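Local coordinates for diguanylate cyclase (Pseudomonas aeruginosa, PDB 5M3C), which combines a GGDEF domain with an EAL domain in one chain and holds guanosine-5'-triphosphate and calcium ions in the crystal, at residues 37-42 with 85-90; 326-331 with 345-350. One frame throughout, in Å; residues are numbered along the deposited sequence.

Contact 1 of 2, residues 37-42 with 85-90. With CA (calcium ion), chain G; GTP (guanosine-5'-triphosphate), chain I.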
ATOM      1  N   VAL B  37      37.965   5.407   7.185  1.00 45.45           N
ATOM      2  CA  VAL B  37      37.477   6.773   7.201  1.00 44.24           C
ATOM      3  C   VAL B  37      35.987   6.734   6.894  1.00 43.23           C
ATOM      4  O   VAL B  37      35.575   6.159   5.882  1.00 43.60           O
ATOM      5  CB  VAL B  37      38.179   7.640   6.143  1.00 43.96           C
ATOM      6  CG1 VAL B  37      37.566   9.032   6.110  1.00 43.79           C
ATOM      7  CG2 VAL B  37      39.672   7.716   6.426  1.00 44.25           C
ATOM      8  N   LEU B  38      35.186   7.326   7.773  1.00 42.43           N
ATOM      9  CA  LEU B  38      33.734   7.322   7.618  1.00 42.26           C
ATOM     10  C   LEU B  38      33.210   8.721   7.334  1.00 41.89           C
ATOM     11  O   LEU B  38      33.531   9.670   8.049  1.00 42.06           O
ATOM     12  CB  LEU B  38      33.055   6.762   8.873  1.00 42.85           C
ATOM     13  CG  LEU B  38      33.020   5.234   8.999  1.00 43.58           C
ATOM     14  CD1 LEU B  38      34.421   4.646   8.941  1.00 44.36           C
ATOM     15  CD2 LEU B  38      32.324   4.803  10.281  1.00 43.21           C
ATOM     16  N   PHE B  39      32.397   8.836   6.287  1.00 42.04           N
ATOM     17  CA  PHE B  39      31.786  10.103   5.898  1.00 41.87           C
ATOM     18  C   PHE B  39      30.306  10.107   6.260  1.00 41.80           C
ATOM     19  O   PHE B  39      29.537   9.280   5.759  1.00 41.46           O
ATOM     20  CB  PHE B  39      31.938  10.314   4.394  1.00 42.06           C
ATOM     21  CG  PHE B  39      31.877  11.752   3.976  1.00 41.63           C
ATOM     22  CD1 PHE B  39      30.697  12.464   4.069  1.00 41.41           C
ATOM     23  CD2 PHE B  39      33.003  12.390   3.484  1.00 41.63           C
ATOM     24  CE1 PHE B  39      30.640  13.789   3.683  1.00 41.77           C
ATOM     25  CE2 PHE B  39      32.954  13.713   3.097  1.00 41.71           C
ATOM     26  CZ  PHE B  39      31.770  14.415   3.196  1.00 41.66           C
ATOM     27  N   ILE B  40      29.911  11.040   7.123  1.00 42.48           N
ATOM     28  CA  ILE B  40      28.530  11.107   7.604  1.00 44.01           C
ATOM     29  C   ILE B  40      27.857  12.429   7.250  1.00 44.69           C
ATOM     30  O   ILE B  40      28.273  13.485   7.712  1.00 45.29           O
ATOM     31  CB  ILE B  40      28.457  10.944   9.131  1.00 44.24           C
ATOM     32  CG1 ILE B  40      28.983   9.566   9.545  1.00 44.60           C
ATOM     33  CG2 ILE B  40      27.028  11.148   9.611  1.00 43.67           C
ATOM     34  CD1 ILE B  40      28.983   9.335  11.041  1.00 44.99           C
ATOM     35  N   ASP B  41      26.798  12.356   6.450  1.00 45.47           N
ATOM     36  CA  ASP B  41      26.069  13.541   6.013  1.00 45.66           C
ATOM     37  C   ASP B  41      24.628  13.473   6.509  1.00 45.68           C
ATOM     38  O   ASP B  41      23.890  12.551   6.162  1.00 45.67           O
ATOM     39  CB  ASP B  41      26.105  13.631   4.485  1.00 46.51           C
ATOM     40  CG  ASP B  41      25.545  14.940   3.957  1.00 47.38           C
ATOM     41  OD1 ASP B  41      24.580  15.463   4.551  1.00 48.78           O
ATOM     42  OD2 ASP B  41      26.064  15.444   2.938  1.00 47.49           O
ATOM     43  N   LEU B  42      24.229  14.445   7.323  1.00 46.23           N
ATOM     44  CA  LEU B  42      22.884  14.455   7.893  1.00 47.70           C
ATOM     45  C   LEU B  42      21.834  14.355   6.793  1.00 48.77           C
ATOM     46  O   LEU B  42      22.016  14.894   5.702  1.00 49.71           O
ATOM     47  CB  LEU B  42      22.655  15.719   8.729  1.00 47.90           C
ATOM     48  CG  LEU B  42      23.494  15.852  10.006  1.00 48.45           C
ATOM     49  CD1 LEU B  42      23.012  17.018  10.857  1.00 48.17           C
ATOM     50  CD2 LEU B  42      23.474  14.565  10.820  1.00 48.62           C
ATOM     51  N   GLU B  85      28.079  17.973   7.491  1.00 42.46           N
ATOM     52  CA  GLU B  85      28.902  16.808   7.191  1.00 42.72           C
ATOM     53  C   GLU B  85      29.961  16.591   8.262  1.00 43.11           C
ATOM     54  O   GLU B  85      30.708  17.508   8.609  1.00 42.64           O
ATOM     55  CB  GLU B  85      29.572  16.962   5.825  1.00 42.90           C
ATOM     56  CG  GLU B  85      28.628  16.801   4.646  1.00 42.70           C
ATOM     57  CD  GLU B  85      29.312  17.045   3.317  1.00 42.33           C
ATOM     58  OE1 GLU B  85      30.205  17.918   3.265  1.00 42.42           O
ATOM     59  OE2 GLU B  85      28.953  16.372   2.328  1.00 41.81           O
ATOM     60  N   PHE B  86      30.007  15.370   8.787  1.00 43.56           N
ATOM     61  CA  PHE B  86      31.015  14.969   9.757  1.00 44.05           C
ATOM     62  C   PHE B  86      31.876  13.877   9.147  1.00 43.90           C
ATOM     63  O   PHE B  86      31.409  13.095   8.315  1.00 44.29           O
ATOM     64  CB  PHE B  86      30.358  14.448  11.033  1.00 44.75           C
ATOM     65  CG  PHE B  86      29.432  15.433  11.680  1.00 45.58           C
ATOM     66  CD1 PHE B  86      28.113  15.534  11.271  1.00 45.92           C
ATOM     67  CD2 PHE B  86      29.881  16.262  12.695  1.00 46.07           C
ATOM     68  CE1 PHE B  86      27.257  16.443  11.861  1.00 46.27           C
ATOM     69  CE2 PHE B  86      29.031  17.175  13.290  1.00 46.47           C
ATOM     70  CZ  PHE B  86      27.716  17.266  12.872  1.00 46.47           C
ATOM     71  N   ILE B  87      33.135  13.827   9.563  1.00 43.95           N
ATOM     72  CA  ILE B  87      34.056  12.818   9.068  1.00 43.86           C
ATOM     73  C   ILE B  87      34.767  12.162  10.240  1.00 43.94           C
ATOM     74  O   ILE B  87      35.083  12.817  11.236  1.00 44.59           O
ATOM     75  CB  ILE B  87      35.067  13.418   8.073  1.00 43.81           C
ATOM     76  CG1 ILE B  87      35.723  12.301   7.259  1.00 44.26           C
ATOM     77  CG2 ILE B  87      36.100  14.268   8.799  1.00 43.70           C
ATOM     78  CD1 ILE B  87      36.237  12.755   5.910  1.00 44.56           C
ATOM     79  N   ILE B  88      35.004  10.861  10.117  1.00 44.57           N
ATOM     80  CA  ILE B  88      35.501  10.063  11.226  1.00 45.90           C
ATOM     81  C   ILE B  88      36.669   9.184  10.802  1.00 46.42           C
ATOM     82  O   ILE B  88      36.722   8.708   9.668  1.00 45.93           O
ATOM     83  CB  ILE B  88      34.383   9.171  11.794  1.00 46.94           C
ATOM     84  CG1 ILE B  88      33.243  10.039  12.327  1.00 47.80           C
ATOM     85  CG2 ILE B  88      34.915   8.274  12.901  1.00 47.27           C
ATOM     86  CD1 ILE B  88      31.990   9.261  12.661  1.00 48.25           C
ATOM     87  N   LEU B  89      37.598   8.968  11.729  1.00 47.70           N
ATOM     88  CA  LEU B  89      38.793   8.181  11.466  1.00 48.58           C
ATOM     89  C   LEU B  89      38.908   7.059  12.494  1.00 49.35           C
ATOM     90  O   LEU B  89      38.759   7.285  13.693  1.00 48.37           O
ATOM     91  CB  LEU B  89      40.029   9.092  11.497  1.00 48.82           C
ATOM     92  CG  LEU B  89      41.433   8.553  11.171  1.00 49.14           C
ATOM     93  CD1 LEU B  89      42.197   8.222  12.444  1.00 50.30           C
ATOM     94  CD2 LEU B  89      41.407   7.359  10.229  1.00 49.07           C
ATOM     95  N   LEU B  90      39.145   5.847  12.004  1.00 51.44           N
ATOM     96  CA  LEU B  90      39.374   4.687  12.856  1.00 53.47           C
ATOM     97  C   LEU B  90      40.774   4.153  12.566  1.00 56.04           C
ATOM     98  O   LEU B  90      40.968   3.370  11.632  1.00 55.83           O
ATOM     99  CB  LEU B  90      38.314   3.615  12.597  1.00 53.59           C
ATOM    100  CG  LEU B  90      36.860   4.092  12.692  1.00 53.30           C
ATOM    101  CD1 LEU B  90      35.910   2.976  12.290  1.00 53.38           C
ATOM    102  CD2 LEU B  90      36.525   4.596  14.088  1.00 52.95           C
TER
HETATM  103 CA    CA G1301      22.657  16.571   4.215  1.00 45.09          CA
HETATM  104  PG  GTP I1303      20.317  15.432   1.830  1.00 48.00           P
HETATM  105  O1G GTP I1303      20.137  15.348   0.333  1.00 45.84           O
HETATM  106  O2G GTP I1303      19.809  14.234   2.594  1.00 48.83           O
HETATM  107  O3G GTP I1303      21.689  15.889   2.265  1.00 48.05           O
HETATM  108  O3B GTP I1303      19.310  16.591   2.318  1.00 49.49           O
HETATM  109  PB  GTP I1303      19.848  17.967   2.960  1.00 50.80           P
HETATM  110  O1B GTP I1303      18.700  18.946   3.019  1.00 51.00           O
HETATM  111  O2B GTP I1303      20.613  17.647   4.223  1.00 50.35           O
HETATM  112  O3A GTP I1303      20.864  18.451   1.805  1.00 51.65           O
HETATM  113  PA  GTP I1303      22.151  19.370   2.105  1.00 51.91           P
HETATM  114  O1A GTP I1303      22.439  20.197   0.875  1.00 52.52           O
HETATM  115  O2A GTP I1303      23.241  18.514   2.708  1.00 52.35           O
HETATM  116  O5' GTP I1303      21.608  20.357   3.240  1.00 51.85           O
HETATM  117  C5' GTP I1303      22.502  20.795   4.249  1.00 53.09           C
HETATM  118  C4' GTP I1303      21.713  21.653   5.216  1.00 54.11           C
HETATM  119  O4' GTP I1303      22.458  21.825   6.422  1.00 54.12           O
HETATM  120  C3' GTP I1303      21.440  23.035   4.633  1.00 54.91           C
HETATM  121  O3' GTP I1303      20.036  23.309   4.610  1.00 56.13           O
HETATM  122  C2' GTP I1303      22.164  23.993   5.555  1.00 54.68           C
HETATM  123  O2' GTP I1303      21.415  25.188   5.791  1.00 55.23           O
HETATM  124  C1' GTP I1303      22.333  23.185   6.827  1.00 54.27           C
HETATM  125  N9  GTP I1303      23.514  23.649   7.579  1.00 53.67           N
HETATM  126  C8  GTP I1303      24.795  23.588   7.180  1.00 53.80           C
HETATM  127  N7  GTP I1303      25.607  24.117   8.134  1.00 54.30           N
HETATM  128  C5  GTP I1303      24.830  24.521   9.155  1.00 53.89           C
HETATM  129  C6  GTP I1303      25.034  25.160  10.472  1.00 53.97           C
HETATM  130  O6  GTP I1303      26.183  25.454  10.859  1.00 54.88           O
HETATM  131  N1  GTP I1303      23.958  25.410  11.232  1.00 54.09           N
HETATM  132  C2  GTP I1303      22.710  25.097  10.832  1.00 53.70           C
HETATM  133  N2  GTP I1303      21.667  25.378  11.650  1.00 53.94           N
HETATM  134  N3  GTP I1303      22.451  24.511   9.638  1.00 53.23           N
HETATM  135  C4  GTP I1303      23.450  24.208   8.781  1.00 53.54           C

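Contact 2 of 2, residues 326-331 with 345-350. With CA (calcium ion), chain H.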
ATOM      1  N   VAL B 326     -11.560  19.147 -17.742  1.00 72.70           N
ATOM      2  CA  VAL B 326     -10.484  18.327 -18.289  1.00 71.57           C
ATOM      3  C   VAL B 326     -10.784  16.859 -18.037  1.00 70.31           C
ATOM      4  O   VAL B 326     -11.489  16.516 -17.089  1.00 70.49           O
ATOM      5  CB  VAL B 326      -9.113  18.664 -17.669  1.00 71.93           C
ATOM      6  CG1 VAL B 326      -8.857  20.164 -17.708  1.00 72.50           C
ATOM      7  CG2 VAL B 326      -9.020  18.138 -16.245  1.00 72.45           C
ATOM      8  N   GLN B 327     -10.243  15.994 -18.886  1.00 69.74           N
ATOM      9  CA  GLN B 327     -10.483  14.563 -18.752  1.00 68.95           C
ATOM     10  C   GLN B 327      -9.464  13.926 -17.814  1.00 67.90           C
ATOM     11  O   GLN B 327      -8.339  14.412 -17.679  1.00 68.21           O
ATOM     12  CB  GLN B 327     -10.452  13.883 -20.122  1.00 68.96           C
ATOM     13  CG  GLN B 327     -11.531  14.385 -21.069  1.00 69.03           C
ATOM     14  CD  GLN B 327     -11.714  13.487 -22.274  1.00 70.14           C
ATOM     15  OE1 GLN B 327     -10.762  12.876 -22.759  1.00 71.24           O
ATOM     16  NE2 GLN B 327     -12.944  13.403 -22.765  1.00 71.07           N
ATOM     17  N   LEU B 328      -9.874  12.843 -17.160  1.00 66.39           N
ATOM     18  CA  LEU B 328      -8.994  12.105 -16.263  1.00 64.66           C
ATOM     19  C   LEU B 328      -8.860  10.660 -16.708  1.00 63.87           C
ATOM     20  O   LEU B 328      -9.837  10.031 -17.121  1.00 65.56           O
ATOM     21  CB  LEU B 328      -9.528  12.156 -14.834  1.00 64.59           C
ATOM     22  CG  LEU B 328      -9.555  13.542 -14.195  1.00 64.95           C
ATOM     23  CD1 LEU B 328     -10.090  13.443 -12.775  1.00 65.45           C
ATOM     24  CD2 LEU B 328      -8.172  14.177 -14.205  1.00 64.43           C
ATOM     25  N   ALA B 329      -7.642  10.137 -16.615  1.00 62.63           N
ATOM     26  CA  ALA B 329      -7.357   8.778 -17.050  1.00 62.16           C
ATOM     27  C   ALA B 329      -6.459   8.059 -16.056  1.00 60.53           C
ATOM     28  O   ALA B 329      -5.547   8.651 -15.480  1.00 60.65           O
ATOM     29  CB  ALA B 329      -6.702   8.792 -18.422  1.00 62.28           C
ATOM     30  N   ILE B 330      -6.730   6.776 -15.860  1.00 59.41           N
ATOM     31  CA  ILE B 330      -5.886   5.940 -15.032  1.00 59.23           C
ATOM     32  C   ILE B 330      -4.890   5.206 -15.932  1.00 58.49           C
ATOM     33  O   ILE B 330      -5.274   4.484 -16.861  1.00 57.39           O
ATOM     34  CB  ILE B 330      -6.725   4.954 -14.193  1.00 60.10           C
ATOM     35  CG1 ILE B 330      -5.861   4.272 -13.134  1.00 61.35           C
ATOM     36  CG2 ILE B 330      -7.393   3.918 -15.076  1.00 61.04           C
ATOM     37  CD1 ILE B 330      -5.572   5.156 -11.944  1.00 62.27           C
ATOM     38  N   ASP B 331      -3.609   5.416 -15.653  1.00 58.91           N
ATOM     39  CA  ASP B 331      -2.528   4.908 -16.486  1.00 59.90           C
ATOM     40  C   ASP B 331      -1.935   3.644 -15.873  1.00 60.44           C
ATOM     41  O   ASP B 331      -2.012   3.442 -14.661  1.00 61.01           O
ATOM     42  CB  ASP B 331      -1.442   5.977 -16.624  1.00 60.46           C
ATOM     43  CG  ASP B 331      -0.628   5.834 -17.898  1.00 61.32           C
ATOM     44  OD1 ASP B 331      -0.893   4.905 -18.692  1.00 62.44           O
ATOM     45  OD2 ASP B 331       0.281   6.663 -18.108  1.00 62.06           O
ATOM     46  N   ARG B 345     -15.337   5.489  -7.277  1.00 71.36           N
ATOM     47  CA  ARG B 345     -15.511   6.812  -6.675  1.00 71.98           C
ATOM     48  C   ARG B 345     -14.722   7.893  -7.419  1.00 72.42           C
ATOM     49  O   ARG B 345     -14.989   9.086  -7.258  1.00 71.85           O
ATOM     50  CB  ARG B 345     -15.103   6.786  -5.197  1.00 71.77           C
ATOM     51  CG  ARG B 345     -15.999   5.925  -4.316  1.00 71.47           C
ATOM     52  CD  ARG B 345     -15.587   5.988  -2.853  1.00 69.92           C
ATOM     53  N   LEU B 346     -13.755   7.472  -8.230  1.00 72.92           N
ATOM     54  CA  LEU B 346     -12.964   8.401  -9.032  1.00 72.36           C
ATOM     55  C   LEU B 346     -13.710   8.792 -10.302  1.00 72.04           C
ATOM     56  O   LEU B 346     -14.225   7.929 -11.013  1.00 71.40           O
ATOM     57  CB  LEU B 346     -11.625   7.773  -9.415  1.00 72.00           C
ATOM     58  CG  LEU B 346     -10.735   7.318  -8.262  1.00 71.44           C
ATOM     59  CD1 LEU B 346      -9.479   6.655  -8.804  1.00 71.13           C
ATOM     60  CD2 LEU B 346     -10.387   8.488  -7.355  1.00 71.11           C
ATOM     61  N   PRO B 347     -13.760  10.100 -10.598  1.00 71.76           N
ATOM     62  CA  PRO B 347     -14.415  10.577 -11.809  1.00 72.17           C
ATOM     63  C   PRO B 347     -13.527  10.388 -13.037  1.00 70.51           C
ATOM     64  O   PRO B 347     -13.178  11.354 -13.713  1.00 69.80           O
ATOM     65  CB  PRO B 347     -14.638  12.061 -11.518  1.00 72.92           C
ATOM     66  CG  PRO B 347     -13.519  12.432 -10.604  1.00 72.81           C
ATOM     67  CD  PRO B 347     -13.193  11.202  -9.800  1.00 72.18           C
ATOM     68  N   LEU B 348     -13.168   9.139 -13.311  1.00 68.65           N
ATOM     69  CA  LEU B 348     -12.310   8.821 -14.441  1.00 67.66           C
ATOM     70  C   LEU B 348     -13.113   8.797 -15.731  1.00 66.75           C
ATOM     71  O   LEU B 348     -14.327   8.612 -15.711  1.00 68.77           O
ATOM     72  CB  LEU B 348     -11.644   7.463 -14.225  1.00 67.14           C
ATOM     73  CG  LEU B 348     -10.748   7.383 -12.990  1.00 67.06           C
ATOM     74  CD1 LEU B 348     -10.365   5.941 -12.695  1.00 67.17           C
ATOM     75  CD2 LEU B 348      -9.512   8.247 -13.182  1.00 67.22           C
ATOM     76  N   ASP B 349     -12.427   8.990 -16.850  1.00 65.27           N
ATOM     77  CA  ASP B 349     -13.050   8.876 -18.162  1.00 65.34           C
ATOM     78  C   ASP B 349     -12.388   7.756 -18.958  1.00 65.07           C
ATOM     79  O   ASP B 349     -13.045   7.045 -19.724  1.00 65.18           O
ATOM     80  CB  ASP B 349     -12.921  10.196 -18.924  1.00 65.95           C
ATOM     81  CG  ASP B 349     -13.596  11.350 -18.212  1.00 66.53           C
ATOM     82  OD1 ASP B 349     -14.822  11.274 -17.984  1.00 68.59           O
ATOM     83  OD2 ASP B 349     -12.905  12.338 -17.887  1.00 65.21           O
ATOM     84  N   ILE B 350     -11.082   7.601 -18.761  1.00 64.58           N
ATOM     85  CA  ILE B 350     -10.285   6.665 -19.541  1.00 64.22           C
ATOM     86  C   ILE B 350      -9.627   5.618 -18.643  1.00 62.77           C
ATOM     87  O   ILE B 350      -9.344   5.879 -17.478  1.00 62.40           O
ATOM     88  CB  ILE B 350      -9.181   7.409 -20.323  1.00 64.24           C
ATOM     89  CG1 ILE B 350      -9.778   8.565 -21.136  1.00 64.31           C
ATOM     90  CG2 ILE B 350      -8.413   6.452 -21.225  1.00 64.07           C
ATOM     91  CD1 ILE B 350     -10.717   8.132 -22.239  1.00 65.06           C
TER
HETATM   92 CA    CA H1302       0.845   7.724 -20.190  1.00 57.72          CA

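Contact 1 of 2, residues 37-42 with 85-90
Ile40 O accepts a hydrogen bond from Phe86 N at 2.8 Å. The CA-H of Glu85 meets the same oxygen. Ile40 N returns a bond to Phe86 O, and Leu38 and Ile88 form a second reciprocal pair. Strands 37-42 and 85-90 thus run antiparallel.

On one face, Ile40 CD1 meets the CD1 of Ile88. Further along, Leu38 CD1 lies 4.0 Å from Leu90 CD1. On the other face, Phe39 CG is anti to its backbone N (chi1 -156°), and the ring leans toward the Asp41 end of the strand, where it meets Glu85. The Glu85 carboxylate lies at the ring edge, with OE2 3.4 Å from Phe39 CE1, and the two planes are 80° apart. Ile87 CD1 lies 4.1 Å from Phe39 CD2, across the ring from CE1.

Asp41 OD1 binds calcium at 2.2 Å, and Leu42 O binds the same ion at 2.3 Å. Asp84 and three phosphate oxygens of guanosine-5'-triphosphate bind it too. Glu85 and Phe86 are the last two residues of the GGDEF signature. The pairing therefore sets that signature beside the metal and nucleotide site of the GGDEF domain.

Contact 2 of 2, residues 326-331 with 345-350
Leu328 O accepts two backbone N-H groups, Asp349 N at 2.8 Å and Ile350 N at 3.2 Å. Farther along, Ile330 N donates to Ile350 O. These bonds flank Ala329, which pairs with Ile350 in a parallel bridge.

One side chain also bonds to the backbone. Asp349 OD2 accepts from Leu328 N at 3.2 Å, on the anti side of the carboxylate and 19° out of its plane. CG sits beside the residue's own N (chi1 -61°), and the carboxylate reaches the start of the strand. The same oxygen forms a salt bridge with Lys322. OD2 is thus shared between Leu328 N and the lysine, which would hold the carboxylate in place.

The apolar contacts fall on two faces. On one, Ala329 CB rests against CB of Ile350. On the other, Leu348 ends in a fork: CD2 lies 4.2 Å from Leu328 CB, while CD1 lies 4.1 Å from Ile330 CB. Pro347, the centre of an inverse gamma turn, brings its CG to Leu328 CD1.

Beyond the pairing, Asp331 OD2 binds calcium at 2.4 Å, together with Glu210, Asn269 and Glu301. Strand 327-333 lies between strands 298-303 and 350-353 in the EAL domain sheet. Helix 312-324 packs on Leu328 and Pro347, and helix 304-307 touches Ile330.

Overall arrangement
Contact 1 comes first and lies in the GGDEF domain. It closes a loop of 42 residues that contains helices 45-52 and 54-70 and strand 77-82, and it brings strand 85-90 back beside strand 35-43. The chain then passes through helix 168-187 to the strands of the EAL sheet. Contact 2 closes a shorter loop there, with helix 340-345 between strand 327-333 and the start of strand 350-353, a beta-alpha-beta connection. The two loops follow in series and neither nest nor cross. Contacts 1 and 2 have centres about 49 Å apart, on opposite sides of the chain's centre. Each contact holds calcium ligands: Asp41 and Leu42 in contact 1, Asp331 in contact 2.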